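Long-range contacts in Polyphosphate:AMP phosphotransferase (Meiothermus ruber H328, PDB 5O6M), which transfers phosphate from inorganic polyphosphate to nucleotides, converting AMP to ADP and ADP to ATP, and also accepts guanosine, cytidine and uridine mono- and diphosphates: residues Glu126-Val131 against Lys144-Ile149; Val131-Leu136 against Gln207-Ala212; Asp20-Phe25 against Asn232-Trp237. The protein carries 1 engineered substitution. One frame throughout, in Å; residues are numbered along the deposited sequence.

Interaction 1 (Glu126-Val131 against Lys144-Ile149); sequences EDVLVV and KRYRHI. With ATP (adenosine-5'-triphosphate), chain X.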
loop_
_atom_site.group_PDB
_atom_site.type_symbol
_atom_site.label_atom_id
_atom_site.label_comp_id
_atom_site.label_asym_id
_atom_site.label_seq_id
_atom_site.Cartn_x
_atom_site.Cartn_y
_atom_site.Cartn_z
ATOM N N GLU D 126 7.136 -19.811 3.572
ATOM C CA GLU D 126 6.751 -20.480 2.334
ATOM C C GLU D 126 7.818 -20.352 1.256
ATOM O O GLU D 126 7.864 -21.185 0.344
ATOM C CB GLU D 126 5.418 -19.926 1.825
ATOM C CG GLU D 126 4.235 -20.212 2.737
ATOM C CD GLU D 126 3.826 -21.677 2.726
ATOM O OE1 GLU D 126 4.062 -22.354 1.701
ATOM O OE2 GLU D 126 3.263 -22.152 3.736
ATOM N N ASP D 127 8.669 -19.328 1.324
ATOM C CA ASP D 127 9.715 -19.144 0.326
ATOM C C ASP D 127 10.942 -20.015 0.575
ATOM O O ASP D 127 11.917 -19.911 -0.179
ATOM C CB ASP D 127 10.115 -17.668 0.248
ATOM C CG ASP D 127 9.044 -16.811 -0.406
ATOM O OD1 ASP D 127 8.825 -16.964 -1.627
ATOM O OD2 ASP D 127 8.416 -15.988 0.293
ATOM N N VAL D 128 10.922 -20.861 1.606
ATOM C CA VAL D 128 11.909 -21.925 1.755
ATOM C C VAL D 128 11.170 -23.230 2.025
ATOM O O VAL D 128 11.758 -24.204 2.511
ATOM C CB VAL D 128 12.919 -21.624 2.875
ATOM C CG1 VAL D 128 13.752 -20.398 2.524
ATOM C CG2 VAL D 128 12.208 -21.472 4.211
ATOM N N LEU D 129 9.876 -23.259 1.713
ATOM C CA LEU D 129 9.076 -24.469 1.880
ATOM C C LEU D 129 8.562 -24.939 0.526
ATOM O O LEU D 129 9.249 -25.690 -0.175
ATOM C CB LEU D 129 7.912 -24.224 2.845
ATOM C CG LEU D 129 8.285 -23.959 4.305
ATOM C CD1 LEU D 129 7.072 -23.481 5.083
ATOM C CD2 LEU D 129 8.865 -25.218 4.940
ATOM N N VAL D 130 7.360 -24.505 0.144
ATOM C CA VAL D 130 6.845 -24.854 -1.177
ATOM C C VAL D 130 7.829 -24.421 -2.261
ATOM O O VAL D 130 7.977 -25.093 -3.286
ATOM C CB VAL D 130 5.446 -24.248 -1.394
ATOM C CG1 VAL D 130 5.496 -22.727 -1.307
ATOM C CG2 VAL D 130 4.883 -24.693 -2.735
ATOM N N VAL D 131 8.510 -23.290 -2.053
ATOM C CA VAL D 131 9.497 -22.829 -3.026
ATOM C C VAL D 131 10.642 -23.830 -3.132
ATOM O O VAL D 131 11.164 -24.088 -4.223
ATOM C CB VAL D 131 10.003 -21.424 -2.649
ATOM C CG1 VAL D 131 11.287 -21.095 -3.413
ATOM C CG2 VAL D 131 8.932 -20.383 -2.923
ATOM N N LYS D 144 20.089 -19.418 0.414
ATOM C CA LYS D 144 20.528 -18.184 1.051
ATOM C C LYS D 144 19.443 -17.573 1.924
ATOM O O LYS D 144 19.732 -16.666 2.713
ATOM C CB LYS D 144 20.979 -17.165 0.009
ATOM C CG LYS D 144 21.975 -17.713 -0.991
ATOM C CD LYS D 144 23.067 -16.691 -1.242
ATOM C CE LYS D 144 23.959 -17.066 -2.404
ATOM N NZ LYS D 144 23.203 -16.980 -3.678
ATOM N N ARG D 145 18.200 -18.034 1.788
ATOM C CA ARG D 145 17.082 -17.382 2.450
ATOM C C ARG D 145 17.004 -17.685 3.940
ATOM O O ARG D 145 16.418 -16.890 4.680
ATOM C CB ARG D 145 15.781 -17.774 1.751
ATOM C CG ARG D 145 15.723 -17.225 0.332
ATOM C CD ARG D 145 14.481 -17.645 -0.421
ATOM N NE ARG D 145 14.424 -16.971 -1.718
ATOM C CZ ARG D 145 13.425 -17.097 -2.584
ATOM N NH1 ARG D 145 12.392 -17.876 -2.296
ATOM N NH2 ARG D 145 13.460 -16.442 -3.737
ATOM N N TYR D 146 17.590 -18.789 4.410
ATOM C CA TYR D 146 17.622 -19.028 5.852
ATOM C C TYR D 146 18.351 -17.896 6.556
ATOM O O TYR D 146 17.921 -17.423 7.615
ATOM C CB TYR D 146 18.296 -20.366 6.157
ATOM C CG TYR D 146 17.635 -21.554 5.494
ATOM C CD1 TYR D 146 16.363 -21.968 5.872
ATOM C CD2 TYR D 146 18.280 -22.253 4.480
ATOM C CE1 TYR D 146 15.758 -23.051 5.262
ATOM C CE2 TYR D 146 17.681 -23.335 3.865
ATOM C CZ TYR D 146 16.422 -23.730 4.259
ATOM O OH TYR D 146 15.826 -24.809 3.647
ATOM N N ARG D 147 19.451 -17.434 5.963
ATOM C CA ARG D 147 20.177 -16.296 6.512
ATOM C C ARG D 147 19.331 -15.032 6.467
ATOM O O ARG D 147 19.184 -14.335 7.478
ATOM C CB ARG D 147 21.475 -16.097 5.730
ATOM C CG ARG D 147 22.122 -14.752 5.957
ATOM C CD ARG D 147 23.442 -14.864 6.666
ATOM N NE ARG D 147 24.277 -13.708 6.364
ATOM C CZ ARG D 147 25.335 -13.344 7.079
ATOM N NH1 ARG D 147 26.029 -12.269 6.733
ATOM N NH2 ARG D 147 25.687 -14.046 8.151
ATOM N N HIS D 148 18.754 -14.732 5.299
ATOM C CA HIS D 148 17.874 -13.577 5.156
ATOM C C HIS D 148 16.840 -13.526 6.272
ATOM O O HIS D 148 16.587 -12.469 6.859
ATOM C CB HIS D 148 17.162 -13.626 3.803
ATOM C CG HIS D 148 18.083 -13.708 2.629
ATOM N ND1 HIS D 148 17.647 -14.063 1.371
ATOM C CD2 HIS D 148 19.411 -13.470 2.516
ATOM C CE1 HIS D 148 18.669 -14.045 0.533
ATOM N NE2 HIS D 148 19.750 -13.691 1.203
ATOM N N ILE D 149 16.218 -14.669 6.561
ATOM C CA ILE D 149 15.105 -14.706 7.503
ATOM C C ILE D 149 15.589 -14.487 8.930
ATOM O O ILE D 149 14.989 -13.717 9.690
ATOM C CB ILE D 149 14.335 -16.028 7.354
ATOM C CG1 ILE D 149 13.640 -16.069 5.991
ATOM C CG2 ILE D 149 13.348 -16.217 8.505
ATOM C CD1 ILE D 149 12.901 -17.357 5.707
HETATM P PG ATP X . -4.801 -22.287 2.871
HETATM O O1G ATP X . -3.829 -21.356 3.544
HETATM O O2G ATP X . -4.232 -23.687 2.662
HETATM O O3G ATP X . -6.133 -22.404 3.627
HETATM P PB ATP X . -6.388 -21.024 0.757
HETATM O O1B ATP X . -7.071 -21.880 -0.238
HETATM O O2B ATP X . -7.252 -20.502 1.907
HETATM O O3B ATP X . -5.132 -21.756 1.406
HETATM P PA ATP X . -4.286 -19.078 -0.003
HETATM O O1A ATP X . -4.050 -18.285 1.221
HETATM O O2A ATP X . -4.282 -18.253 -1.288
HETATM O O3A ATP X . -5.724 -19.759 0.058
HETATM O "O5'" ATP X . -3.092 -20.187 -0.212
HETATM C "C5'" ATP X . -2.883 -20.785 -1.508
HETATM C "C4'" ATP X . -1.498 -21.371 -1.659
HETATM O "O4'" ATP X . -0.490 -20.337 -1.703
HETATM C "C3'" ATP X . -1.042 -22.366 -0.579
HETATM O "O3'" ATP X . -0.986 -23.675 -1.134
HETATM C "C2'" ATP X . 0.368 -21.875 -0.201
HETATM O "O2'" ATP X . 1.316 -22.928 -0.073
HETATM C "C1'" ATP X . 0.711 -21.011 -1.407
HETATM N N9 ATP X . 1.791 -20.052 -1.199
HETATM C C8 ATP X . 1.964 -19.189 -0.150
HETATM N N7 ATP X . 3.096 -18.526 -0.183
HETATM C C5 ATP X . 3.709 -18.982 -1.339
HETATM C C6 ATP X . 4.949 -18.684 -1.939
HETATM N N6 ATP X . 5.853 -17.856 -1.407
HETATM N N1 ATP X . 5.250 -19.306 -3.099
HETATM C C2 ATP X . 4.375 -20.178 -3.608
HETATM N N3 ATP X . 3.189 -20.552 -3.126
HETATM C C4 ATP X . 2.912 -19.915 -1.983
HETATM O O HOH W 1 13.076 -25.388 4.235
#
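Arg-145, in the first turn of helix 145-158, reaches across to Asp-127 at the wall of the adenine pocket, in a kinase of the P-loop NTPase clan. CG of Arg-145 lies anti to its own carbonyl carbon, and the chain then runs extended from CG to NE (chi2 177°), carrying the guanidinium past Val-128 to the backbone of Asp-127. There NH1 gives a hydrogen bond to Asp-127 O at 3.0 Å. The oxygen sits at the guanidinium edge and is met on a lone pair in the carbonyl plane, with an N-H...O angle of 156°. The Asp-127 carboxylate takes a different position: its plane stands 82° from the guanidinium, and OD1 lies 3.7 Å from NH1, well out of that plane, so this long salt bridge rests on charge alone. The same OD1 accepts a weak bond from ATP N6 at 3.1 Å, so the carboxylate lies between the adenine amino group and the arginine. Glu-159 of the second subunit forms a salt bridge with Arg-145 NH2, linking this pocket wall to the subunit interface. Val-128 packs beside the arginine stem, its CG1 3.4 Å from Arg-145 CB as the two side chains lie alongside one another, pointing opposite ways. Its CB meets Tyr-146 CE1 obliquely at 4.0 Å, while CG2 looks toward Ile-149 CD1. On the nucleotide side, Val-130 CG1 touches ATP C2 at 3.6 Å and Val-131 CG2 lies near ATP N1, adding apolar contacts to the adenine. A water lying in the plane of the Tyr-146 ring closes the far end of the contact, accepting from Tyr-146 OH at 2.9 Å.

Interaction 2 (Val131-Leu136 against Gln207-Ala212); sequences VRVKNL and QEAYEA. With PO4 (phosphate ion), chain Z.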
loop_
_atom_site.group_PDB
_atom_site.type_symbol
_atom_site.label_atom_id
_atom_site.label_comp_id
_atom_site.label_asym_id
_atom_site.label_seq_id
_atom_site.Cartn_x
_atom_site.Cartn_y
_atom_site.Cartn_z
ATOM N N VAL D 131 8.510 -23.290 -2.053
ATOM C CA VAL D 131 9.497 -22.829 -3.026
ATOM C C VAL D 131 10.642 -23.830 -3.132
ATOM O O VAL D 131 11.164 -24.088 -4.223
ATOM C CB VAL D 131 10.003 -21.424 -2.649
ATOM C CG1 VAL D 131 11.287 -21.095 -3.413
ATOM C CG2 VAL D 131 8.932 -20.383 -2.923
ATOM N N ARG D 132 11.056 -24.402 -2.000
ATOM C CA ARG D 132 12.110 -25.410 -2.006
ATOM C C ARG D 132 11.600 -26.759 -2.509
ATOM O O ARG D 132 12.232 -27.390 -3.362
ATOM C CB ARG D 132 12.705 -25.545 -0.605
ATOM C CG ARG D 132 13.262 -26.925 -0.285
ATOM C CD ARG D 132 14.046 -26.898 1.016
ATOM N NE ARG D 132 14.301 -28.237 1.542
ATOM C CZ ARG D 132 15.296 -28.536 2.372
ATOM N NH1 ARG D 132 16.147 -27.595 2.760
ATOM N NH2 ARG D 132 15.446 -29.779 2.808
ATOM N N VAL D 133 10.457 -27.212 -1.990
ATOM C CA VAL D 133 9.970 -28.551 -2.317
ATOM C C VAL D 133 9.725 -28.686 -3.814
ATOM O O VAL D 133 10.019 -29.726 -4.415
ATOM C CB VAL D 133 8.701 -28.873 -1.506
ATOM C CG1 VAL D 133 7.980 -30.069 -2.109
ATOM C CG2 VAL D 133 9.058 -29.135 -0.050
ATOM N N LYS D 134 9.179 -27.645 -4.437
ATOM C CA LYS D 134 8.872 -27.659 -5.861
ATOM C C LYS D 134 9.920 -26.932 -6.689
ATOM O O LYS D 134 9.678 -26.648 -7.868
ATOM C CB LYS D 134 7.487 -27.060 -6.109
ATOM C CG LYS D 134 6.369 -27.841 -5.450
ATOM C CD LYS D 134 5.004 -27.255 -5.774
ATOM C CE LYS D 134 3.896 -28.033 -5.073
ATOM N NZ LYS D 134 2.577 -27.347 -5.162
ATOM N N ASN D 135 11.067 -26.605 -6.098
ATOM C CA ASN D 135 12.158 -25.939 -6.807
ATOM C C ASN D 135 11.641 -24.761 -7.631
ATOM O O ASN D 135 11.896 -24.648 -8.833
ATOM C CB ASN D 135 12.919 -26.927 -7.692
ATOM C CG ASN D 135 13.477 -28.099 -6.911
ATOM O OD1 ASN D 135 13.037 -29.238 -7.078
ATOM N ND2 ASN D 135 14.448 -27.824 -6.045
ATOM N N LEU D 136 10.915 -23.859 -6.966
ATOM C CA LEU D 136 10.448 -22.657 -7.646
ATOM C C LEU D 136 11.589 -21.690 -7.920
ATOM O O LEU D 136 11.455 -20.819 -8.784
ATOM C CB LEU D 136 9.352 -21.980 -6.824
ATOM C CG LEU D 136 8.101 -22.832 -6.596
ATOM C CD1 LEU D 136 7.032 -22.043 -5.852
ATOM C CD2 LEU D 136 7.561 -23.364 -7.917
ATOM N N GLN D 207 8.147 -32.361 4.959
ATOM C CA GLN D 207 8.628 -32.537 6.326
ATOM C C GLN D 207 10.107 -32.191 6.438
ATOM O O GLN D 207 10.540 -31.587 7.426
ATOM C CB GLN D 207 8.371 -33.968 6.798
ATOM C CG GLN D 207 6.901 -34.346 6.844
ATOM C CD GLN D 207 6.191 -33.768 8.051
ATOM O OE1 GLN D 207 6.480 -34.136 9.190
ATOM N NE2 GLN D 207 5.259 -32.857 7.808
ATOM N N GLU D 208 10.900 -32.577 5.439
ATOM C CA GLU D 208 12.319 -32.237 5.447
ATOM C C GLU D 208 12.522 -30.729 5.386
ATOM O O GLU D 208 13.369 -30.179 6.099
ATOM C CB GLU D 208 13.023 -32.930 4.281
ATOM C CG GLU D 208 13.062 -34.442 4.409
ATOM C CD GLU D 208 13.468 -35.135 3.125
ATOM O OE1 GLU D 208 13.730 -34.435 2.124
ATOM O OE2 GLU D 208 13.516 -36.384 3.115
ATOM N N ALA D 209 11.754 -30.044 4.535
ATOM C CA ALA D 209 11.879 -28.594 4.437
ATOM C C ALA D 209 11.524 -27.925 5.760
ATOM O O ALA D 209 12.189 -26.968 6.177
ATOM C CB ALA D 209 10.996 -28.063 3.308
ATOM N N TYR D 210 10.482 -28.414 6.436
ATOM C CA TYR D 210 10.114 -27.825 7.718
ATOM C C TYR D 210 11.217 -28.018 8.752
ATOM O O TYR D 210 11.543 -27.089 9.499
ATOM C CB TYR D 210 8.791 -28.407 8.214
ATOM C CG TYR D 210 7.585 -27.594 7.799
ATOM C CD1 TYR D 210 7.366 -26.326 8.327
ATOM C CD2 TYR D 210 6.658 -28.093 6.892
ATOM C CE1 TYR D 210 6.263 -25.574 7.957
ATOM C CE2 TYR D 210 5.550 -27.349 6.516
ATOM C CZ TYR D 210 5.359 -26.090 7.054
ATOM O OH TYR D 210 4.261 -25.345 6.687
ATOM N N GLU D 211 11.807 -29.213 8.812
ATOM C CA GLU D 211 12.900 -29.429 9.753
ATOM C C GLU D 211 14.080 -28.520 9.432
ATOM O O GLU D 211 14.699 -27.947 10.337
ATOM C CB GLU D 211 13.324 -30.898 9.755
ATOM C CG GLU D 211 14.436 -31.199 10.753
ATOM C CD GLU D 211 14.770 -32.676 10.847
ATOM O OE1 GLU D 211 15.704 -33.127 10.152
ATOM O OE2 GLU D 211 14.088 -33.384 11.620
ATOM N N ALA D 212 14.415 -28.385 8.148
ATOM C CA ALA D 212 15.503 -27.495 7.758
ATOM C C ALA D 212 15.178 -26.053 8.128
ATOM O O ALA D 212 16.002 -25.348 8.723
ATOM C CB ALA D 212 15.774 -27.623 6.260
HETATM P P PO4 Z . 18.862 -29.943 4.771
HETATM O O1 PO4 Z . 18.023 -30.180 6.005
HETATM O O2 PO4 Z . 18.278 -30.703 3.603
HETATM O O3 PO4 Z . 20.268 -30.426 5.030
HETATM O O4 PO4 Z . 18.889 -28.468 4.441
#
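Arg-132 lies along the flank of helix 203-217, and its contact with Ala-209 and Ala-212 supplies most of the surface buried here. It projects from the last turn of the short helix 130-133. With CG roughly opposite the backbone N (chi1 151°) and the chain extended from CG to NE, the arginine spans the gap between the two helices. Its guanidinium turns a face to Ala-209, whose CA lies 3.6 Å above the plane toward the rim, and Ala-209 CB reaches NE at 3.8 Å. One turn further along, Ala-212 CB comes obliquely to NH1 at 3.5 Å. Small side chains at both positions leave room for the flat group to lie close to the helix. Val-133 adds a purely apolar touch, CG2 to Ala-209 CB at 4.0 Å. The short helix ends just beyond in a Schellman motif: Leu-136 N bonds back to Val-131 O and Asn-135 N to Arg-132 O, with Asn-135 at positive phi (47°). While Ala-209 lies against a face, the guanidinium edge meets a phosphate ion, probably brought by the crystallisation liquor. NH2 donates to its O2 at 3.1 Å, and NH1 makes a weaker but nearly straight bond to O4 at 3.3 Å. The Glu-208 carboxylate is of opposite charge but stands off, its OE1 5.0 Å from Arg-132 NH2. Between these two segments the contact is mainly van der Waals, without a hydrogen bond, while the hydrogen-bonding edge of the arginine is turned to an anion; its positive charge, perhaps partly offset by Glu-208, probably helps to make this spot attractive to phosphate.

Interaction 3 (Asp20-Phe25 against Asn232-Trp237); sequences DDTSAF and NWYRNW. With PO4 (phosphate ion), chain B; PO4 (phosphate ion), chain C.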
loop_
_atom_site.group_PDB
_atom_site.type_symbol
_atom_site.label_atom_id
_atom_site.label_comp_id
_atom_site.label_asym_id
_atom_site.label_seq_id
_atom_site.Cartn_x
_atom_site.Cartn_y
_atom_site.Cartn_z
ATOM N N ASP D 20 1.039 -36.721 18.733
ATOM C CA ASP D 20 0.018 -37.069 19.714
ATOM C C ASP D 20 0.411 -36.715 21.140
ATOM O O ASP D 20 -0.351 -37.004 22.068
ATOM C CB ASP D 20 -0.317 -38.558 19.615
ATOM C CG ASP D 20 -1.226 -38.868 18.446
ATOM O OD1 ASP D 20 -2.276 -38.199 18.322
ATOM O OD2 ASP D 20 -0.887 -39.760 17.641
ATOM N N ASP D 21 1.577 -36.107 21.337
ATOM C CA ASP D 21 2.003 -35.715 22.673
ATOM C C ASP D 21 0.999 -34.762 23.311
ATOM O O ASP D 21 0.605 -33.757 22.712
ATOM C CB ASP D 21 3.380 -35.056 22.602
ATOM C CG ASP D 21 3.833 -34.498 23.938
ATOM O OD1 ASP D 21 3.428 -35.046 24.986
ATOM O OD2 ASP D 21 4.592 -33.503 23.936
ATOM N N THR D 22 0.589 -35.086 24.543
ATOM C CA THR D 22 -0.228 -34.198 25.363
ATOM C C THR D 22 0.343 -34.070 26.769
ATOM O O THR D 22 -0.370 -33.661 27.691
ATOM C CB THR D 22 -1.677 -34.687 25.436
ATOM O OG1 THR D 22 -1.712 -35.994 26.022
ATOM C CG2 THR D 22 -2.289 -34.742 24.044
ATOM N N SER D 23 1.624 -34.401 26.942
ATOM C CA SER D 23 2.228 -34.531 28.262
ATOM C C SER D 23 2.290 -33.219 29.033
ATOM O O SER D 23 2.538 -33.250 30.243
ATOM C CB SER D 23 3.634 -35.119 28.127
ATOM O OG SER D 23 4.420 -34.354 27.228
ATOM N N ALA D 24 2.072 -32.078 28.377
ATOM C CA ALA D 24 2.161 -30.798 29.070
ATOM C C ALA D 24 0.901 -30.463 29.857
ATOM O O ALA D 24 0.950 -29.592 30.732
ATOM C CB ALA D 24 2.458 -29.673 28.075
ATOM N N PHE D 25 -0.223 -31.115 29.562
ATOM C CA PHE D 25 -1.477 -30.877 30.264
ATOM C C PHE D 25 -1.915 -32.139 30.997
ATOM O O PHE D 25 -2.039 -33.208 30.387
ATOM C CB PHE D 25 -2.583 -30.413 29.311
ATOM C CG PHE D 25 -3.862 -30.055 30.016
ATOM C CD1 PHE D 25 -3.968 -28.868 30.725
ATOM C CD2 PHE D 25 -4.949 -30.912 29.990
ATOM C CE1 PHE D 25 -5.137 -28.540 31.387
ATOM C CE2 PHE D 25 -6.122 -30.587 30.647
ATOM C CZ PHE D 25 -6.216 -29.399 31.346
ATOM N N ASN D 232 -7.037 -31.272 18.495
ATOM C CA ASN D 232 -7.358 -29.849 18.452
ATOM C C ASN D 232 -7.391 -29.230 19.845
ATOM O O ASN D 232 -6.873 -28.125 20.052
ATOM C CB ASN D 232 -8.699 -29.641 17.754
ATOM C CG ASN D 232 -8.624 -29.913 16.275
ATOM O OD1 ASN D 232 -7.564 -30.245 15.748
ATOM N ND2 ASN D 232 -9.757 -29.802 15.597
ATOM N N TRP D 233 -8.006 -29.914 20.814
ATOM C CA TRP D 233 -8.113 -29.332 22.148
ATOM C C TRP D 233 -6.736 -29.056 22.737
ATOM O O TRP D 233 -6.541 -28.053 23.434
ATOM C CB TRP D 233 -8.927 -30.243 23.071
ATOM C CG TRP D 233 -8.345 -31.616 23.297
ATOM C CD1 TRP D 233 -8.626 -32.754 22.595
ATOM C CD2 TRP D 233 -7.406 -31.995 24.313
ATOM N NE1 TRP D 233 -7.909 -33.812 23.101
ATOM C CE2 TRP D 233 -7.153 -33.373 24.156
ATOM C CE3 TRP D 233 -6.748 -31.301 25.333
ATOM C CZ2 TRP D 233 -6.273 -34.070 24.984
ATOM C CZ3 TRP D 233 -5.875 -31.994 26.153
ATOM C CH2 TRP D 233 -5.644 -33.363 25.974
ATOM N N TYR D 234 -5.765 -29.931 22.467
ATOM C CA TYR D 234 -4.424 -29.714 22.995
ATOM C C TYR D 234 -3.698 -28.627 22.215
ATOM O O TYR D 234 -3.078 -27.737 22.806
ATOM C CB TYR D 234 -3.624 -31.015 22.966
ATOM C CG TYR D 234 -2.306 -30.916 23.703
ATOM C CD1 TYR D 234 -2.273 -30.854 25.093
ATOM C CD2 TYR D 234 -1.103 -30.883 23.017
ATOM C CE1 TYR D 234 -1.078 -30.762 25.776
ATOM C CE2 TYR D 234 0.098 -30.795 23.694
ATOM C CZ TYR D 234 0.103 -30.735 25.074
ATOM O OH TYR D 234 1.293 -30.645 25.752
ATOM N N ARG D 235 -3.772 -28.687 20.885
ATOM C CA ARG D 235 -3.202 -27.634 20.053
ATOM C C ARG D 235 -3.694 -26.265 20.504
ATOM O O ARG D 235 -2.896 -25.357 20.766
ATOM C CB ARG D 235 -3.559 -27.888 18.588
ATOM C CG ARG D 235 -3.151 -26.789 17.621
ATOM C CD ARG D 235 -3.963 -26.893 16.340
ATOM N NE ARG D 235 -5.323 -26.390 16.520
ATOM C CZ ARG D 235 -6.363 -26.763 15.782
ATOM N NH1 ARG D 235 -6.210 -27.660 14.819
ATOM N NH2 ARG D 235 -7.561 -26.245 16.016
ATOM N N ASN D 236 -5.016 -26.106 20.603
ATOM C CA ASN D 236 -5.587 -24.826 21.006
ATOM C C ASN D 236 -5.143 -24.433 22.411
ATOM O O ASN D 236 -4.832 -23.263 22.663
ATOM C CB ASN D 236 -7.113 -24.885 20.922
ATOM C CG ASN D 236 -7.607 -25.160 19.514
ATOM O OD1 ASN D 236 -6.913 -24.885 18.534
ATOM N ND2 ASN D 236 -8.812 -25.710 19.407
ATOM N N TRP D 237 -5.114 -25.390 23.346
ATOM C CA TRP D 237 -4.700 -25.058 24.708
ATOM C C TRP D 237 -3.231 -24.653 24.754
ATOM O O TRP D 237 -2.869 -23.656 25.389
ATOM C CB TRP D 237 -4.941 -26.233 25.657
ATOM C CG TRP D 237 -4.355 -25.963 27.020
ATOM C CD1 TRP D 237 -4.939 -25.261 28.037
ATOM C CD2 TRP D 237 -3.050 -26.331 27.488
ATOM N NE1 TRP D 237 -4.091 -25.194 29.118
ATOM C CE2 TRP D 237 -2.924 -25.840 28.805
ATOM C CE3 TRP D 237 -1.982 -27.037 26.926
ATOM C CZ2 TRP D 237 -1.773 -26.035 29.568
ATOM C CZ3 TRP D 237 -0.837 -27.227 27.687
ATOM C CH2 TRP D 237 -0.744 -26.728 28.994
HETATM P P PO4 B . -10.696 -32.503 18.878
HETATM O O1 PO4 B . -11.193 -33.701 19.655
HETATM O O2 PO4 B . -9.863 -31.626 19.784
HETATM O O3 PO4 B . -11.876 -31.714 18.358
HETATM O O4 PO4 B . -9.843 -32.971 17.722
HETATM P P PO4 C . -10.338 -27.568 13.696
HETATM O O1 PO4 C . -11.106 -28.849 13.476
HETATM O O2 PO4 C . -10.237 -27.281 15.177
HETATM O O3 PO4 C . -11.060 -26.424 13.026
HETATM O O4 PO4 C . -8.951 -27.706 13.113
#
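A type I beta turn from Thr-22 to Phe-25, in the loop leading to helix 29-53, packs on three aromatic rings at the start of helix 232-249: Trp-233, Tyr-234 and Trp-237. Asp-21, just before it, forms an Asx turn, OD1 accepting Ser-23 N at 2.7 Å from above the carboxylate plane and Ser-23 OG on its syn lone pair. Thr-22 lies over one face of the Tyr-234 ring in a CH-pi contact, its CA 3.6 Å from the ring centroid and 17° off the normal. Phe-25 CB comes to the edge of that same ring, 3.9 Å from Tyr-234 CE1. Phe-25, its CG swung away from its own N (chi1 -175°), turns its ring edge to the face of Trp-237; the centroids of the phenyl and the five-membered ring are 4.9 Å apart with planes at 56°. Phe-25 CB also stands over the six-membered ring of Trp-237, 4.1 Å from its centroid. On another side, Phe-25 CD2 touches Trp-233 CZ3 at 4.1 Å. Tyr-234 OH is hydrogen-bonded to Tyr-4 OH, though the exact place of the Tyr-234 hydroxyl is less certain. Leucine at Tyr-234 would take away both the flat face and the hydroxyl, and would probably leave Thr-22 without its ring to lie on and Tyr-4 short of one partner. At the beginning of the helix a phosphate ion, probably from the crystallisation liquor, accepts from Trp-233 N (to O2, 2.7 Å). Helix 29-53 covers Phe-25 and Trp-233 through Ala-32, strand 224-228, outermost in this chain's sheet, offers Pro-228 to Asp-21 and Tyr-234, and helix 70-77 packs on Asn-236.

Interactions 1 and 2 form one continuous patch, their centres about 9 Å apart. They share Val-131 and helix 130-133, and their segments interleave in sequence. A weak hydrogen bond between Tyr-146 OH and Arg-132 NH1 (2.9 Å) bridges them, and Leu-129 CD1 reaches Tyr-210 CE1 at 3.6 Å. Interaction 1 meets the adenine of ATP directly; the segment 131-136 of interaction 2 reaches the pocket through Val-131 and Leu-136, while the Val-133 side chain is about 10 Å from ATP. Interaction 3 stands apart, its centre about 29 Å from that of interaction 1 and about 27 Å from that of interaction 2. It lies across the chain's centre from interaction 1, and ties the N-terminal loop to helix 232-249.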